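Local coordinates for protein phosphatase Slingshot homolog 2 (Homo sapiens, PDB 2NT2) that dephosphorylates and thereby activates cofilin, promoting actin filament disassembly, through the phosphatase catalytic domain that forms this chain, at residues A[47-52]-A[74-79]; A[69-74]-A[103-108]. The protein carries 1 engineered substitution. One frame throughout, in Å; residues are numbered along the deposited sequence.

Helix 67-79 takes part in both contacts. Through its last turns it meets the outermost sheet strand 49-52 in interaction 1, and through its middle it meets helix 94-107 in interaction 2; the two ranges overlap at Ile74. Neither contact is core: each lies at the surface of the catalytic domain, and their centres are about 12 Å apart. Interaction 1 rests on one loose salt bridge and buries 68 Å². Interaction 2 buries 174 Å², and an aromatic ring there takes an ammonium and its methylene chain over one face. Between them, Phe73 of the shared helix packs against Glu49 and His51 of the strand, and Lys78 forms a long, weak ion pair with Glu106.

Interaction 1. Residues A[47-52]-A[74-79]; sequences VFEYHN and ISKAKK
A single salt bridge joins the outermost strand of the central sheet, 49-52, to helix 67-79, which packs against the sheet of the phosphatase domain. It runs from Glu49 at the start of the strand to Lys76 in the last turns of the helix. The ammonium sits before both carboxylate oxygens almost evenly, with Lys76 NZ 3.5 Å from Glu49 OE1 and 3.6 Å from Glu49 OE2. At these lengths the pairing is mainly electrostatic, and neither oxygen is gripped by a hydrogen bond from the lysine. The aliphatic end of the lysine comes along as well, Lys76 CE lying 3.7 Å from Glu49 OE2.

The two side chains cross at about a right angle. Lys76 has its CG anti to the backbone N (chi1 175°); the chain stays extended beyond it and reaches across from helix to strand. Glu49 starts out toward the helix but bends at chi2 (-137°), which turns its carboxylate to meet the ammonium. The long reach is needed because the backbones stay well apart: the nearest CA atoms, those of Glu49 and Ala77, are 9.4 Å from each other. Glu49 is exposed, and the bridge buries little surface, so solvent probably weakens its pull.

Beneath this outer link the strand is held by backbone hydrogen bonds from Glu49 and His51 to strand 30-35. Phe73, one turn before Ala77 on the same helix, meets the His51 ring, while Ala77 itself touches Tyr32; these are contacts by which the helix rests on the sheet. The salt bridge is a link of this protein at the rim of that interface, whereas the helix packed on the parallel edge of the sheet belongs to the layered alpha/beta fold of the dual-specificity phosphatases.

Interaction 2. Residues A[69-74]-A[103-108]; sequences DTYKFI and AMKEYG
This is a surface contact between two helices of the dual-specificity phosphatase fold, a cation-pi and CH-pi interaction in which Lys105 of helix 94-107 lies over the ring of Tyr71 from helix 67-79. The lysine CE sits over the middle of one ring face, 3.7 Å from the ring centroid, and Lys105 NZ is 4.4 Å from that centroid and only 9° off the ring normal. Bending at chi4 (53°) keeps the ammonium above the face, while Lys105 CG and CD lie against Tyr71 CD1. Tyr71 points across to the other helix, and the Tyr102 ring, also on helix 94-107, meets it too. A leucine in place of Tyr71 would probably leave the Lys105 ammonium without its aromatic face and open a gap between the helices. Next along the helix, Glu106 brings its carboxylate to the phenol end of the ring, the two planes 17° apart. Its bend at chi2 carries the group there, with Glu106 OE1 3.3 Å from Tyr71 OH and 3.6 Å from Tyr71 CE1.

Interaction 1. Residues A[47-52]-A[74-79]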
loop_
_atom_site.group_PDB
_atom_site.type_symbol
_atom_site.label_atom_id
_atom_site.label_comp_id
_atom_site.label_asym_id
_atom_site.label_seq_id
_atom_site.Cartn_x
_atom_site.Cartn_y
_atom_site.Cartn_z
ATOM N N VAL A 47 -16.606 -7.253 -7.901
ATOM C CA VAL A 47 -16.199 -8.188 -6.860
ATOM C C VAL A 47 -15.576 -7.420 -5.700
ATOM O O VAL A 47 -15.866 -7.681 -4.532
ATOM C CB VAL A 47 -15.193 -9.231 -7.380
ATOM C CG1 VAL A 47 -14.864 -10.248 -6.296
ATOM C CG2 VAL A 47 -15.738 -9.927 -8.622
ATOM N N PHE A 48 -14.700 -6.468 -6.031
ATOM C CA PHE A 48 -14.009 -5.715 -4.996
ATOM C C PHE A 48 -14.210 -4.211 -5.135
ATOM O O PHE A 48 -14.358 -3.695 -6.241
ATOM C CB PHE A 48 -12.512 -6.034 -5.013
ATOM C CG PHE A 48 -12.186 -7.516 -5.016
ATOM C CD1 PHE A 48 -11.959 -8.181 -6.206
ATOM C CD2 PHE A 48 -12.104 -8.230 -3.832
ATOM C CE1 PHE A 48 -11.647 -9.531 -6.216
ATOM C CE2 PHE A 48 -11.796 -9.577 -3.831
ATOM C CZ PHE A 48 -11.568 -10.226 -5.027
ATOM N N GLU A 49 -14.208 -3.541 -3.992
ATOM C CA GLU A 49 -14.185 -2.091 -3.888
ATOM C C GLU A 49 -12.770 -1.567 -4.138
ATOM O O GLU A 49 -11.844 -1.961 -3.424
ATOM C CB GLU A 49 -14.647 -1.684 -2.492
ATOM C CG GLU A 49 -15.930 -0.870 -2.481
ATOM C CD GLU A 49 -15.831 0.295 -1.511
ATOM O OE1 GLU A 49 -14.950 1.161 -1.689
ATOM O OE2 GLU A 49 -16.645 0.335 -0.565
ATOM N N TYR A 50 -12.629 -0.697 -5.128
ATOM C CA TYR A 50 -11.332 -0.211 -5.570
ATOM C C TYR A 50 -11.077 1.246 -5.196
ATOM O O TYR A 50 -12.002 2.052 -5.143
ATOM C CB TYR A 50 -11.183 -0.362 -7.090
ATOM C CG TYR A 50 -10.942 -1.789 -7.523
ATOM C CD1 TYR A 50 -12.000 -2.578 -7.959
ATOM C CD2 TYR A 50 -9.669 -2.345 -7.491
ATOM C CE1 TYR A 50 -11.790 -3.881 -8.353
ATOM C CE2 TYR A 50 -9.462 -3.654 -7.887
ATOM C CZ TYR A 50 -10.526 -4.416 -8.316
ATOM O OH TYR A 50 -10.334 -5.718 -8.716
ATOM N N HIS A 51 -9.804 1.548 -4.968
ATOM C CA HIS A 51 -9.310 2.913 -4.886
ATOM C C HIS A 51 -8.008 3.039 -5.676
ATOM O O HIS A 51 -7.093 2.230 -5.513
ATOM C CB HIS A 51 -9.106 3.365 -3.442
ATOM C CG HIS A 51 -8.970 4.859 -3.311
ATOM N ND1 HIS A 51 -10.040 5.671 -3.019
ATOM C CD2 HIS A 51 -7.909 5.687 -3.433
ATOM C CE1 HIS A 51 -9.651 6.933 -2.966
ATOM N NE2 HIS A 51 -8.353 6.968 -3.216
ATOM N N ASN A 52 -7.926 4.031 -6.553
ATOM C CA ASN A 52 -6.794 4.107 -7.476
ATOM C C ASN A 52 -5.970 5.373 -7.284
ATOM O O ASN A 52 -6.513 6.468 -7.142
ATOM C CB ASN A 52 -7.314 3.999 -8.914
ATOM C CG ASN A 52 -7.886 2.624 -9.202
ATOM O OD1 ASN A 52 -7.237 1.805 -9.860
ATOM N ND2 ASN A 52 -9.087 2.346 -8.705
ATOM N N ILE A 74 -7.751 2.496 3.451
ATOM C CA ILE A 74 -7.290 1.348 4.222
ATOM C C ILE A 74 -7.976 1.310 5.586
ATOM O O ILE A 74 -8.315 0.246 6.091
ATOM C CB ILE A 74 -5.766 1.378 4.454
ATOM C CG1 ILE A 74 -4.913 1.350 3.184
ATOM C CG2 ILE A 74 -5.351 0.256 5.397
ATOM C CD1 ILE A 74 -3.439 1.574 3.444
ATOM N N SER A 75 -8.147 2.494 6.166
ATOM C CA SER A 75 -8.888 2.667 7.408
ATOM C C SER A 75 -10.335 2.219 7.204
ATOM O O SER A 75 -10.959 1.622 8.079
ATOM C CB SER A 75 -8.816 4.122 7.872
ATOM O OG SER A 75 -10.080 4.626 8.263
ATOM N N LYS A 76 -10.853 2.506 6.016
ATOM C CA LYS A 76 -12.184 2.064 5.619
ATOM C C LYS A 76 -12.294 0.547 5.640
ATOM O O LYS A 76 -13.269 -0.008 6.148
ATOM C CB LYS A 76 -12.510 2.610 4.229
ATOM C CG LYS A 76 -13.827 2.121 3.651
ATOM C CD LYS A 76 -14.091 2.780 2.302
ATOM C CE LYS A 76 -15.581 2.829 1.988
ATOM N NZ LYS A 76 -15.845 3.580 0.729
ATOM N N ALA A 77 -11.284 -0.142 5.116
ATOM C CA ALA A 77 -11.323 -1.601 5.069
ATOM C C ALA A 77 -11.509 -2.177 6.472
ATOM O O ALA A 77 -12.468 -2.898 6.736
ATOM C CB ALA A 77 -10.076 -2.161 4.414
ATOM N N LYS A 78 -10.594 -1.834 7.365
ATOM C CA LYS A 78 -10.671 -2.216 8.770
ATOM C C LYS A 78 -12.037 -1.896 9.367
ATOM O O LYS A 78 -12.589 -2.670 10.147
ATOM C CB LYS A 78 -9.572 -1.512 9.569
ATOM C CG LYS A 78 -9.998 -0.843 10.862
ATOM C CD LYS A 78 -9.035 0.266 11.262
ATOM C CE LYS A 78 -9.692 1.628 11.096
ATOM N NZ LYS A 78 -8.932 2.699 11.790
ATOM N N LYS A 79 -12.565 -0.728 9.019
ATOM C CA LYS A 79 -13.813 -0.246 9.604
ATOM C C LYS A 79 -14.913 -1.286 9.426
ATOM O O LYS A 79 -15.611 -1.652 10.371
ATOM C CB LYS A 79 -14.210 1.083 8.961
ATOM C CG LYS A 79 -15.415 1.757 9.588
ATOM C CD LYS A 79 -15.627 3.153 9.030
ATOM C CE LYS A 79 -17.071 3.600 9.228
ATOM N NZ LYS A 79 -17.225 5.071 9.032
#

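Interaction 2. Residues A[69-74]-A[103-108]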
loop_
_atom_site.group_PDB
_atom_site.type_symbol
_atom_site.label_atom_id
_atom_site.label_comp_id
_atom_site.label_asym_id
_atom_site.label_seq_id
_atom_site.Cartn_x
_atom_site.Cartn_y
_atom_site.Cartn_z
ATOM N N ASP A 69 -5.364 9.974 1.566
ATOM C CA ASP A 69 -6.343 9.299 0.728
ATOM C C ASP A 69 -6.200 7.786 0.901
ATOM O O ASP A 69 -7.167 7.050 1.070
ATOM C CB ASP A 69 -6.120 9.629 -0.745
ATOM C CG ASP A 69 -6.565 11.013 -1.153
ATOM O OD1 ASP A 69 -6.959 11.809 -0.276
ATOM O OD2 ASP A 69 -6.518 11.308 -2.370
ATOM N N THR A 70 -4.945 7.345 0.837
ATOM C CA THR A 70 -4.632 5.932 1.035
ATOM C C THR A 70 -4.984 5.533 2.464
ATOM O O THR A 70 -5.607 4.499 2.709
ATOM C CB THR A 70 -3.162 5.638 0.713
ATOM O OG1 THR A 70 -2.287 6.410 1.541
ATOM C CG2 THR A 70 -2.833 6.084 -0.714
ATOM N N TYR A 71 -4.617 6.403 3.404
ATOM C CA TYR A 71 -4.992 6.196 4.792
ATOM C C TYR A 71 -6.500 5.986 4.929
ATOM O O TYR A 71 -6.926 5.035 5.589
ATOM C CB TYR A 71 -4.576 7.388 5.671
ATOM C CG TYR A 71 -4.940 7.162 7.125
ATOM C CD1 TYR A 71 -4.130 6.365 7.930
ATOM C CD2 TYR A 71 -6.068 7.726 7.698
ATOM C CE1 TYR A 71 -4.439 6.143 9.258
ATOM C CE2 TYR A 71 -6.386 7.510 9.027
ATOM C CZ TYR A 71 -5.567 6.717 9.802
ATOM O OH TYR A 71 -5.871 6.493 11.124
ATOM N N LYS A 72 -7.265 6.882 4.325
ATOM C CA LYS A 72 -8.720 6.887 4.372
ATOM C C LYS A 72 -9.311 5.550 3.930
ATOM O O LYS A 72 -10.182 4.980 4.583
ATOM C CB LYS A 72 -9.260 8.011 3.479
ATOM C CG LYS A 72 -10.534 8.666 3.966
ATOM C CD LYS A 72 -11.712 8.391 3.039
ATOM C CE LYS A 72 -12.951 7.936 3.794
ATOM N NZ LYS A 72 -12.759 6.603 4.436
ATOM N N PHE A 73 -8.837 5.070 2.785
ATOM C CA PHE A 73 -9.341 3.839 2.207
ATOM C C PHE A 73 -9.018 2.627 3.076
ATOM O O PHE A 73 -9.910 1.833 3.382
ATOM C CB PHE A 73 -8.767 3.649 0.798
ATOM C CG PHE A 73 -9.447 2.527 0.026
ATOM C CD1 PHE A 73 -10.753 2.677 -0.407
ATOM C CD2 PHE A 73 -8.773 1.352 -0.256
ATOM C CE1 PHE A 73 -11.384 1.670 -1.109
ATOM C CE2 PHE A 73 -9.399 0.339 -0.959
ATOM C CZ PHE A 73 -10.704 0.500 -1.387
ATOM N N ILE A 74 -7.751 2.496 3.451
ATOM C CA ILE A 74 -7.290 1.348 4.222
ATOM C C ILE A 74 -7.976 1.310 5.586
ATOM O O ILE A 74 -8.315 0.246 6.091
ATOM C CB ILE A 74 -5.766 1.378 4.454
ATOM C CG1 ILE A 74 -4.913 1.350 3.184
ATOM C CG2 ILE A 74 -5.351 0.256 5.397
ATOM C CD1 ILE A 74 -3.439 1.574 3.444
ATOM N N ALA A 103 1.486 2.717 8.199
ATOM C CA ALA A 103 1.938 2.209 9.490
ATOM C C ALA A 103 2.500 3.316 10.373
ATOM O O ALA A 103 2.228 3.372 11.578
ATOM C CB ALA A 103 2.962 1.103 9.296
ATOM N N MET A 104 3.271 4.227 9.786
ATOM C CA MET A 104 3.764 5.394 10.521
ATOM C C MET A 104 2.593 6.189 11.095
ATOM O O MET A 104 2.521 6.487 12.283
ATOM C CB MET A 104 4.566 6.307 9.597
ATOM C CG MET A 104 5.959 5.830 9.248
ATOM S SD MET A 104 6.691 6.724 7.862
ATOM C CE MET A 104 6.900 8.354 8.558
ATOM N N LYS A 105 1.663 6.524 10.205
ATOM C CA LYS A 105 0.477 7.271 10.601
ATOM C C LYS A 105 -0.379 6.507 11.607
ATOM O O LYS A 105 -0.715 7.020 12.675
ATOM C CB LYS A 105 -0.370 7.612 9.370
ATOM C CG LYS A 105 -1.495 8.588 9.689
ATOM C CD LYS A 105 -1.833 9.471 8.497
ATOM C CE LYS A 105 -3.245 10.030 8.638
ATOM N NZ LYS A 105 -3.433 10.698 9.958
ATOM N N GLU A 106 -0.736 5.280 11.252
ATOM C CA GLU A 106 -1.691 4.475 12.002
ATOM C C GLU A 106 -1.181 4.084 13.377
ATOM O O GLU A 106 -1.874 4.293 14.380
ATOM C CB GLU A 106 -2.068 3.230 11.194
ATOM C CG GLU A 106 -3.047 2.281 11.845
ATOM C CD GLU A 106 -4.373 2.907 12.209
ATOM O OE1 GLU A 106 -5.161 3.291 11.324
ATOM O OE2 GLU A 106 -4.644 3.021 13.427
ATOM N N TYR A 107 0.021 3.502 13.464
ATOM C CA TYR A 107 0.481 3.038 14.774
ATOM C C TYR A 107 1.505 3.984 15.382
ATOM O O TYR A 107 2.019 3.731 16.472
ATOM C CB TYR A 107 1.022 1.605 14.675
ATOM C CG TYR A 107 0.029 0.675 13.997
ATOM C CD1 TYR A 107 0.370 0.007 12.829
ATOM C CD2 TYR A 107 -1.246 0.472 14.513
ATOM C CE1 TYR A 107 -0.533 -0.838 12.209
ATOM C CE2 TYR A 107 -2.152 -0.370 13.898
ATOM C CZ TYR A 107 -1.788 -1.028 12.739
ATOM O OH TYR A 107 -2.682 -1.867 12.117
ATOM N N GLY A 108 1.775 5.078 14.675
ATOM C CA GLY A 108 2.687 6.114 15.116
ATOM C C GLY A 108 4.124 5.630 15.181
ATOM O O GLY A 108 4.894 6.007 16.064
#